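Local coordinates for protein glycogen synthase (Cyanobacterium sp. CLg1, PDB 6GNF) that belongs to the starch and glycogen synthase family of two-domain GT-B glycosyltransferases, modelled here with ADP and a glycan bound, at residues A[29-32]-A[33-36]; A[63-66]-A[67-70]; A[93-97]-A[98-102]; A[113-116]-A[117-120]. All coordinates share one frame; numbering follows the deposited sequence.

Interaction 1 (A[29-32]-A[33-36]); sequences TEVA and PYSK
The chain turns back from V31 to Y34 about the cis peptide bond between A32 and P33, a type VI turn in which Y34 N bonds weakly to V31 O, and S35 N just beyond it gives the same oxygen a straight bond (3.0 Å, 173°). The S35 side chain tightens the same loop. Its OG lies between the backbone N and the carbonyl carbon (chi1 55°), which brings it round to accept V31 N at 2.9 Å. Water 1, 2.7 Å from S35 OG, leads on weakly to T29 O. Y34 lays the edge of its ring, through CD2, 3.6 Å from V31 O. E30 stretches out past CG and sets OE1 3.5 Å from K36 CA; its other oxygen, OE2, is held by T37 and Y121. On K36 it is the aliphatic part that touches, CD lying 3.8 Å from A32 CB, while the amine end bends away and the side chain reaches the bound ADP. K36 opens the family's K-X-G-G-L signature, here KTGGL. The turn bridges strand 23-27 and helix 39-54, with T29 to A32 resting on that helix, V31 on strand 57-63, and P33 and Y34 on strand 85-96.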
loop_
_atom_site.group_PDB
_atom_site.type_symbol
_atom_site.label_atom_id
_atom_site.label_comp_id
_atom_site.label_asym_id
_atom_site.label_seq_id
_atom_site.Cartn_x
_atom_site.Cartn_y
_atom_site.Cartn_z
ATOM N N THR A 29 1.202 1.334 -10.601
ATOM C CA THR A 29 1.827 2.655 -10.629
ATOM C C THR A 29 3.130 2.693 -9.839
ATOM O O THR A 29 3.887 3.634 -9.982
ATOM C CB THR A 29 0.883 3.711 -10.035
ATOM O OG1 THR A 29 0.347 3.205 -8.803
ATOM C CG2 THR A 29 -0.255 3.965 -10.967
ATOM N N GLU A 30 3.359 1.693 -8.984
ATOM C CA GLU A 30 4.489 1.711 -8.064
ATOM C C GLU A 30 5.225 0.385 -8.081
ATOM O O GLU A 30 4.598 -0.665 -7.984
ATOM C CB GLU A 30 4.000 1.918 -6.635
ATOM C CG GLU A 30 3.602 3.329 -6.278
ATOM C CD GLU A 30 3.119 3.451 -4.837
ATOM O OE1 GLU A 30 3.643 2.755 -3.929
ATOM O OE2 GLU A 30 2.197 4.266 -4.625
ATOM N N VAL A 31 6.553 0.448 -8.129
ATOM C CA VAL A 31 7.406 -0.727 -7.918
ATOM C C VAL A 31 8.635 -0.292 -7.122
ATOM O O VAL A 31 9.492 0.414 -7.639
ATOM C CB VAL A 31 7.883 -1.364 -9.250
ATOM C CG1 VAL A 31 8.731 -2.596 -8.968
ATOM C CG2 VAL A 31 6.707 -1.734 -10.136
ATOM N N ALA A 32 8.710 -0.698 -5.862
ATOM C CA ALA A 32 9.867 -0.366 -5.041
ATOM C C ALA A 32 11.089 -1.084 -5.595
ATOM O O ALA A 32 10.963 -2.159 -6.170
ATOM C CB ALA A 32 9.635 -0.776 -3.588
ATOM N N PRO A 33 12.284 -0.488 -5.434
ATOM C CA PRO A 33 12.566 0.805 -4.815
ATOM C C PRO A 33 12.524 1.976 -5.805
ATOM O O PRO A 33 12.815 3.098 -5.448
ATOM C CB PRO A 33 13.981 0.613 -4.272
ATOM C CG PRO A 33 14.623 -0.322 -5.251
ATOM C CD PRO A 33 13.526 -1.165 -5.850
ATOM N N TYR A 34 12.054 1.742 -7.019
ATOM C CA TYR A 34 12.096 2.757 -8.070
ATOM C C TYR A 34 11.026 3.822 -7.802
ATOM O O TYR A 34 11.264 5.023 -7.908
ATOM C CB TYR A 34 11.801 2.098 -9.415
ATOM C CG TYR A 34 12.743 0.972 -9.796
ATOM C CD1 TYR A 34 13.903 1.236 -10.529
ATOM C CD2 TYR A 34 12.472 -0.355 -9.446
ATOM C CE1 TYR A 34 14.768 0.219 -10.891
ATOM C CE2 TYR A 34 13.333 -1.377 -9.802
ATOM C CZ TYR A 34 14.482 -1.089 -10.528
ATOM O OH TYR A 34 15.370 -2.077 -10.915
ATOM N N SER A 35 9.821 3.346 -7.508
ATOM C CA SER A 35 8.699 4.211 -7.238
ATOM C C SER A 35 7.893 3.627 -6.074
ATOM O O SER A 35 7.606 2.431 -6.060
ATOM C CB SER A 35 7.841 4.318 -8.511
ATOM O OG SER A 35 7.437 3.048 -8.991
ATOM N N LYS A 36 7.476 4.472 -5.139
ATOM C CA LYS A 36 6.860 4.014 -3.903
ATOM C C LYS A 36 6.338 5.197 -3.107
ATOM O O LYS A 36 7.055 6.166 -2.906
ATOM C CB LYS A 36 7.906 3.285 -3.069
ATOM C CG LYS A 36 7.491 2.949 -1.627
ATOM C CD LYS A 36 8.246 1.735 -1.073
ATOM C CE LYS A 36 8.798 1.927 0.340
ATOM N NZ LYS A 36 7.739 2.034 1.380
HETATM O O HOH W 1 6.768 3.337 -11.565
#

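Interaction 2 (A[63-66]-A[67-70]); sequences PRFD and QYED. With SO4 (sulfate ion), chain G.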
loop_
_atom_site.group_PDB
_atom_site.type_symbol
_atom_site.label_atom_id
_atom_site.label_comp_id
_atom_site.label_asym_id
_atom_site.label_seq_id
_atom_site.Cartn_x
_atom_site.Cartn_y
_atom_site.Cartn_z
ATOM N N PRO A 63 4.763 3.053 -14.876
ATOM C CA PRO A 63 5.236 4.252 -15.579
ATOM C C PRO A 63 6.686 4.577 -15.284
ATOM O O PRO A 63 7.174 4.313 -14.186
ATOM C CB PRO A 63 4.335 5.364 -15.027
ATOM C CG PRO A 63 3.120 4.651 -14.529
ATOM C CD PRO A 63 3.630 3.355 -13.982
ATOM N N ARG A 64 7.379 5.147 -16.259
ATOM C CA ARG A 64 8.750 5.619 -16.063
ATOM C C ARG A 64 8.714 7.050 -15.523
ATOM O O ARG A 64 8.769 8.019 -16.269
ATOM C CB ARG A 64 9.529 5.544 -17.380
ATOM C CG ARG A 64 11.014 5.846 -17.270
ATOM C CD ARG A 64 11.655 5.690 -18.634
ATOM N NE ARG A 64 13.080 5.969 -18.616
ATOM C CZ ARG A 64 13.689 6.970 -19.244
ATOM N NH1 ARG A 64 13.025 7.855 -19.974
ATOM N NH2 ARG A 64 15.000 7.084 -19.131
ATOM N N PHE A 65 8.608 7.171 -14.205
ATOM C CA PHE A 65 8.511 8.474 -13.546
ATOM C C PHE A 65 9.848 9.169 -13.473
ATOM O O PHE A 65 9.899 10.394 -13.407
ATOM C CB PHE A 65 7.923 8.333 -12.143
ATOM C CG PHE A 65 6.467 7.955 -12.129
ATOM C CD1 PHE A 65 5.518 8.787 -12.713
ATOM C CD2 PHE A 65 6.041 6.791 -11.518
ATOM C CE1 PHE A 65 4.175 8.447 -12.697
ATOM C CE2 PHE A 65 4.698 6.449 -11.497
ATOM C CZ PHE A 65 3.767 7.282 -12.088
ATOM N N ASP A 66 10.926 8.386 -13.472
ATOM C CA ASP A 66 12.286 8.919 -13.494
ATOM C C ASP A 66 13.155 8.151 -14.469
ATOM O O ASP A 66 12.776 7.093 -14.952
ATOM C CB ASP A 66 12.904 8.847 -12.093
ATOM C CG ASP A 66 12.280 9.843 -11.134
ATOM O OD1 ASP A 66 12.812 10.973 -11.085
ATOM O OD2 ASP A 66 11.251 9.534 -10.487
ATOM N N GLN A 67 14.323 8.703 -14.763
ATOM C CA GLN A 67 15.258 8.058 -15.663
ATOM C C GLN A 67 16.084 7.035 -14.901
ATOM O O GLN A 67 17.236 7.293 -14.585
ATOM C CB GLN A 67 16.145 9.112 -16.321
ATOM C CG GLN A 67 15.343 10.116 -17.121
ATOM C CD GLN A 67 16.215 11.055 -17.918
ATOM O OE1 GLN A 67 17.071 11.732 -17.365
ATOM N NE2 GLN A 67 15.991 11.112 -19.230
ATOM N N TYR A 68 15.501 5.866 -14.644
ATOM C CA TYR A 68 16.141 4.855 -13.799
ATOM C C TYR A 68 17.428 4.382 -14.444
ATOM O O TYR A 68 17.427 4.024 -15.619
ATOM C CB TYR A 68 15.203 3.672 -13.564
ATOM C CG TYR A 68 13.834 4.090 -13.073
ATOM C CD1 TYR A 68 13.697 4.882 -11.945
ATOM C CD2 TYR A 68 12.679 3.698 -13.746
ATOM C CE1 TYR A 68 12.448 5.271 -11.486
ATOM C CE2 TYR A 68 11.430 4.086 -13.298
ATOM C CZ TYR A 68 11.319 4.871 -12.166
ATOM O OH TYR A 68 10.064 5.247 -11.737
ATOM N N GLU A 69 18.509 4.374 -13.673
ATOM C CA GLU A 69 19.851 4.154 -14.225
ATOM C C GLU A 69 20.080 2.767 -14.807
ATOM O O GLU A 69 20.816 2.623 -15.770
ATOM C CB GLU A 69 20.917 4.427 -13.164
ATOM C CG GLU A 69 21.087 5.904 -12.845
ATOM C CD GLU A 69 22.444 6.224 -12.255
ATOM O OE1 GLU A 69 23.230 6.942 -12.916
ATOM O OE2 GLU A 69 22.736 5.752 -11.135
ATOM N N ASP A 70 19.429 1.757 -14.243
ATOM C CA ASP A 70 19.623 0.379 -14.683
ATOM C C ASP A 70 18.682 -0.042 -15.829
ATOM O O ASP A 70 18.677 -1.206 -16.225
ATOM C CB ASP A 70 19.470 -0.586 -13.496
ATOM C CG ASP A 70 18.082 -0.549 -12.874
ATOM O OD1 ASP A 70 17.307 0.358 -13.226
ATOM O OD2 ASP A 70 17.813 -1.381 -11.976
HETATM S S SO4 G . 15.724 9.652 -22.274
HETATM O O1 SO4 G . 15.414 9.255 -23.671
HETATM O O2 SO4 G . 14.503 10.052 -21.529
HETATM O O3 SO4 G . 16.640 10.812 -22.323
HETATM O O4 SO4 G . 16.384 8.527 -21.571
HETATM O O HOH W 2 15.615 4.806 -17.766
HETATM O O HOH W 3 9.957 6.842 -9.667
#
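Y68 folds back over its own chain, and D66 O sits 3.5 Å above the centre of the tyrosine ring. CB of D66 approaches the same ring at CE1 (3.7 Å). Y68 carries its ring on the side opposite its own carbonyl carbon (chi1 -51°), which turns it back over the D66 peptide. Direct hydrogen bonds between the two halves are few and weak: Y68 N to D66 O closes an inverse gamma turn centred on Q67, and F65 N makes a long, weak bond to Y68 OH (3.5 Å). A second inverse gamma turn is centred on R64, so the loop leaving strand 57-63 for strand 72-82 in the N-terminal domain kinks twice. Water supplies firmer links. Water 3 accepts from Y68 OH at 2.6 Å and donates to D66 OD2, which also takes N117 N; water 2 accepts from R64 NH2 at 2.7 Å and donates to Y68 O. The R64 chain is straight out to NE and meets a sulfate, probably from the crystallisation liquor. Sulfate O2 lies at the guanidinium edge, in its plane, on a nearly straight bond from NH1 (3.1 Å, 175°), while O4, bonded to NH2, stands off that plane. Q67 NE2 adds a weak bond to O2 at 2.9 Å, and R90 holds the ion too. R64 NH1 also forms a salt bridge with D105, and the guanidinium makes a cation-pi contact with F92.

Interaction 3 (A[93-97]-A[98-102]); sequences HSYKK and GVDHI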
loop_
_atom_site.group_PDB
_atom_site.type_symbol
_atom_site.label_atom_id
_atom_site.label_comp_id
_atom_site.label_asym_id
_atom_site.label_seq_id
_atom_site.Cartn_x
_atom_site.Cartn_y
_atom_site.Cartn_z
ATOM N N HIS A 93 13.532 -1.006 -19.972
ATOM C CA HIS A 93 13.597 -2.353 -19.421
ATOM C C HIS A 93 14.770 -2.481 -18.469
ATOM O O HIS A 93 15.874 -2.098 -18.812
ATOM C CB HIS A 93 13.723 -3.348 -20.582
ATOM C CG HIS A 93 13.765 -4.784 -20.162
ATOM N ND1 HIS A 93 14.153 -5.790 -21.015
ATOM C CD2 HIS A 93 13.475 -5.387 -18.984
ATOM C CE1 HIS A 93 14.107 -6.949 -20.380
ATOM N NE2 HIS A 93 13.699 -6.731 -19.147
ATOM N N SER A 94 14.503 -2.948 -17.254
ATOM C CA SER A 94 15.563 -3.368 -16.341
ATOM C C SER A 94 15.294 -4.780 -15.844
ATOM O O SER A 94 14.169 -5.267 -15.948
ATOM C CB SER A 94 15.760 -2.380 -15.181
ATOM O OG SER A 94 14.572 -2.123 -14.464
ATOM N N TYR A 95 16.354 -5.449 -15.397
ATOM C CA TYR A 95 16.276 -6.848 -15.003
ATOM C C TYR A 95 16.999 -7.043 -13.696
ATOM O O TYR A 95 18.140 -6.638 -13.543
ATOM C CB TYR A 95 16.799 -7.750 -16.130
ATOM C CG TYR A 95 16.679 -9.225 -15.830
ATOM C CD1 TYR A 95 17.629 -9.869 -15.058
ATOM C CD2 TYR A 95 15.589 -9.968 -16.277
ATOM C CE1 TYR A 95 17.513 -11.215 -14.757
ATOM C CE2 TYR A 95 15.480 -11.316 -15.997
ATOM C CZ TYR A 95 16.464 -11.938 -15.268
ATOM O OH TYR A 95 16.367 -13.264 -14.916
ATOM N N LYS A 96 16.291 -7.544 -12.690
ATOM C CA LYS A 96 16.859 -7.646 -11.353
ATOM C C LYS A 96 16.261 -8.800 -10.549
ATOM O O LYS A 96 15.039 -8.880 -10.391
ATOM C CB LYS A 96 16.634 -6.332 -10.609
ATOM C CG LYS A 96 17.726 -5.993 -9.610
ATOM C CD LYS A 96 17.429 -4.682 -8.896
ATOM C CE LYS A 96 16.383 -4.858 -7.804
ATOM N NZ LYS A 96 15.321 -3.818 -7.870
ATOM N N LYS A 97 17.140 -9.615 -9.960
ATOM C CA LYS A 97 16.740 -10.756 -9.147
ATOM C C LYS A 97 15.669 -11.602 -9.826
ATOM O O LYS A 97 14.620 -11.872 -9.222
ATOM C CB LYS A 97 16.225 -10.275 -7.795
ATOM C CG LYS A 97 17.290 -9.682 -6.895
ATOM C CD LYS A 97 16.626 -9.009 -5.713
ATOM C CE LYS A 97 17.518 -8.988 -4.485
ATOM N NZ LYS A 97 18.775 -8.229 -4.712
ATOM N N GLY A 98 15.912 -11.939 -11.090
ATOM C CA GLY A 98 15.034 -12.808 -11.841
ATOM C C GLY A 98 13.725 -12.198 -12.292
ATOM O O GLY A 98 12.864 -12.928 -12.766
ATOM N N VAL A 99 13.540 -10.887 -12.104
ATOM C CA VAL A 99 12.307 -10.207 -12.513
ATOM C C VAL A 99 12.591 -9.101 -13.534
ATOM O O VAL A 99 13.507 -8.287 -13.330
ATOM C CB VAL A 99 11.584 -9.559 -11.309
ATOM C CG1 VAL A 99 10.265 -8.940 -11.744
ATOM C CG2 VAL A 99 11.337 -10.583 -10.206
ATOM N N ASP A 100 11.780 -9.065 -14.596
ATOM C CA ASP A 100 11.823 -8.002 -15.597
ATOM C C ASP A 100 10.950 -6.838 -15.160
ATOM O O ASP A 100 9.775 -7.011 -14.854
ATOM C CB ASP A 100 11.309 -8.503 -16.944
ATOM C CG ASP A 100 12.212 -9.554 -17.546
ATOM O OD1 ASP A 100 13.204 -9.158 -18.212
ATOM O OD2 ASP A 100 12.017 -10.766 -17.336
ATOM N N HIS A 101 11.523 -5.640 -15.162
ATOM C CA HIS A 101 10.766 -4.430 -14.887
ATOM C C HIS A 101 10.699 -3.643 -16.172
ATOM O O HIS A 101 11.723 -3.308 -16.769
ATOM C CB HIS A 101 11.444 -3.619 -13.792
ATOM C CG HIS A 101 11.643 -4.390 -12.531
ATOM N ND1 HIS A 101 10.592 -4.876 -11.786
ATOM C CD2 HIS A 101 12.769 -4.780 -11.896
ATOM C CE1 HIS A 101 11.066 -5.522 -10.736
ATOM N NE2 HIS A 101 12.382 -5.480 -10.779
ATOM N N ILE A 102 9.482 -3.469 -16.669
ATOM C CA ILE A 102 9.238 -2.725 -17.883
ATOM C C ILE A 102 8.662 -1.380 -17.482
ATOM O O ILE A 102 7.723 -1.302 -16.682
ATOM C CB ILE A 102 8.220 -3.447 -18.787
ATOM C CG1 ILE A 102 8.601 -4.925 -18.983
ATOM C CG2 ILE A 102 8.072 -2.720 -20.114
ATOM C CD1 ILE A 102 9.995 -5.136 -19.482
HETATM O O HOH W 4 13.405 -7.135 -8.914
#
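H93 and Y95 both turn the edges of their rings to a single carboxylate oxygen, D100 OD1. H93 NE2 donates to the anti lone pair of that oxygen at 2.6 Å, nearly in the imidazole plane, with ring and carboxylate planes 39° apart. Y95 presents CD2 at 3.2 Å, its ring turned 66° from the carboxylate, and G153 N supplies OD1 with a further hydrogen bond. With CG anti to the backbone N (chi1 -179°), the H93 ring swings across to the partner strand, where I102 CD1 lies over its face, 3.5 Å from CD2. Y95 runs toward the turn instead, its OH 3.4 Å from G98 CA. On the other face of the hairpin, S94 OG touches H101 CB at 3.5 Å while bonding to W103 NE1; H101 ND1 is hydrogen-bonded to T60 OG1, and water 4, in the ring plane 2.7 Å from H101 NE2, donates to K96 O. Backbone pairs S94-H101 and K96-V99 are closed by the type I' turn at K97-G98, both at positive phi. The hairpin belongs to the mixed sheet: strand 99-105 lies next to strand 57-63, strand 85-96 next to strand 72-82, and V99 rests on helix 39-54.

Interaction 4 (A[113-116]-A[117-120]); sequences TPLV and NKKL
L115 packs against the lysines K118 and K119 where a surface loop of the N-terminal, Rossmann-like domain of the GT-B fold, running from helix 107-110 to helix 132-144, reverses direction. No direct hydrogen bond joins the two halves; the bend rests on backbone shape and aliphatic contact. N117 starts the return in a left-handed conformation (phi 56°) and turns its side chain away from V116. Its OD1 serves another loop, accepting K36 N. K118 then lays its methylenes back across the bend. Its CG comes within 3.1 Å of V116 O, and CD lies 3.7 Å from L115 CB. K118 O faces T113, whose CG2 is 3.4 Å from it, and water 5 lies between K118 O and L115 O, at 3.1 and 3.0 Å, though it cannot serve every acceptor around it at once. K119, again left-handed (phi 58°), extends fully past CG; its chain slants across L115 and crosses T113 at about a right angle. K119 NZ ends 3.6 Å from the methyl L115 CD1, and the K119 carbonyl bonds to Y129 OH. T113 OG1, 4.2 Å from K119 CD, accepts a weak bond from L115 N (3.3 Å).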
loop_
_atom_site.group_PDB
_atom_site.type_symbol
_atom_site.label_atom_id
_atom_site.label_comp_id
_atom_site.label_asym_id
_atom_site.label_seq_id
_atom_site.Cartn_x
_atom_site.Cartn_y
_atom_site.Cartn_z
ATOM N N THR A 113 7.493 16.399 -12.708
ATOM C CA THR A 113 8.368 17.074 -11.759
ATOM C C THR A 113 9.816 16.605 -11.982
ATOM O O THR A 113 10.040 15.446 -12.355
ATOM C CB THR A 113 7.911 16.811 -10.296
ATOM O OG1 THR A 113 8.748 17.534 -9.384
ATOM C CG2 THR A 113 7.942 15.312 -9.953
ATOM N N PRO A 114 10.802 17.506 -11.778
ATOM C CA PRO A 114 12.205 17.067 -11.788
ATOM C C PRO A 114 12.609 16.247 -10.541
ATOM O O PRO A 114 13.623 15.546 -10.574
ATOM C CB PRO A 114 12.990 18.384 -11.863
ATOM C CG PRO A 114 12.069 19.419 -11.315
ATOM C CD PRO A 114 10.682 18.974 -11.678
ATOM N N LEU A 115 11.818 16.323 -9.468
ATOM C CA LEU A 115 12.095 15.581 -8.228
ATOM C C LEU A 115 11.918 14.065 -8.411
ATOM O O LEU A 115 11.000 13.612 -9.101
ATOM C CB LEU A 115 11.203 16.082 -7.078
ATOM C CG LEU A 115 11.489 17.486 -6.521
ATOM C CD1 LEU A 115 10.307 17.998 -5.710
ATOM C CD2 LEU A 115 12.755 17.503 -5.675
ATOM N N VAL A 116 12.808 13.298 -7.781
ATOM C CA VAL A 116 12.851 11.839 -7.942
ATOM C C VAL A 116 11.915 11.108 -6.964
ATOM O O VAL A 116 11.992 11.308 -5.747
ATOM C CB VAL A 116 14.303 11.287 -7.829
ATOM C CG1 VAL A 116 15.219 11.980 -8.830
ATOM C CG2 VAL A 116 14.864 11.426 -6.411
ATOM N N ASN A 117 11.027 10.270 -7.513
ATOM C CA ASN A 117 10.056 9.487 -6.725
ATOM C C ASN A 117 9.160 10.355 -5.826
ATOM O O ASN A 117 8.960 10.053 -4.645
ATOM C CB ASN A 117 10.774 8.404 -5.894
ATOM C CG ASN A 117 9.828 7.319 -5.377
ATOM O OD1 ASN A 117 8.598 7.453 -5.409
ATOM N ND2 ASN A 117 10.408 6.244 -4.875
ATOM N N LYS A 118 8.644 11.445 -6.390
ATOM C CA LYS A 118 7.725 12.333 -5.676
ATOM C C LYS A 118 6.618 12.760 -6.626
ATOM O O LYS A 118 6.832 12.841 -7.842
ATOM C CB LYS A 118 8.451 13.576 -5.139
ATOM C CG LYS A 118 9.925 13.369 -4.822
ATOM C CD LYS A 118 10.468 14.423 -3.873
ATOM C CE LYS A 118 10.159 14.073 -2.427
ATOM N NZ LYS A 118 10.923 14.941 -1.496
ATOM N N LYS A 119 5.435 13.012 -6.070
ATOM C CA LYS A 119 4.303 13.533 -6.841
ATOM C C LYS A 119 3.916 12.614 -8.008
ATOM O O LYS A 119 3.805 13.047 -9.161
ATOM C CB LYS A 119 4.607 14.957 -7.325
ATOM C CG LYS A 119 4.878 15.926 -6.184
ATOM C CD LYS A 119 5.652 17.146 -6.642
ATOM C CE LYS A 119 6.118 17.959 -5.448
ATOM N NZ LYS A 119 6.906 19.155 -5.855
ATOM N N LEU A 120 3.729 11.338 -7.684
ATOM C CA LEU A 120 3.239 10.346 -8.637
ATOM C C LEU A 120 1.780 10.621 -9.051
ATOM O O LEU A 120 1.440 10.517 -10.230
ATOM C CB LEU A 120 3.342 8.924 -8.056
ATOM C CG LEU A 120 4.695 8.201 -8.130
ATOM C CD1 LEU A 120 5.821 8.976 -7.454
ATOM C CD2 LEU A 120 4.563 6.814 -7.520
HETATM O O HOH W 5 8.942 11.555 -9.783
#

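Interactions 1, 2 and 3 are largely buried, whereas interaction 4 lies at the surface. Only interaction 3 is regular sheet, held by paired backbone bonds and a histidine-carboxylate bond; interactions 1 and 2 are loops following neighbouring parallel strands, one shaped by a cis-proline and a serine hydroxyl, the other by gamma turns, a peptide oxygen over a tyrosine face and water, with a sulfate bound at its arginine. Interaction 4 relies on aliphatic packing. Y34 ties the buried three together: its OH bonds to D70 of interaction 2, and its ring meets H101 of interaction 3. N117 joins interaction 4 to both K36 and D66. Interactions 3 and 4 do not touch, their nearest atoms being about 12 Å apart.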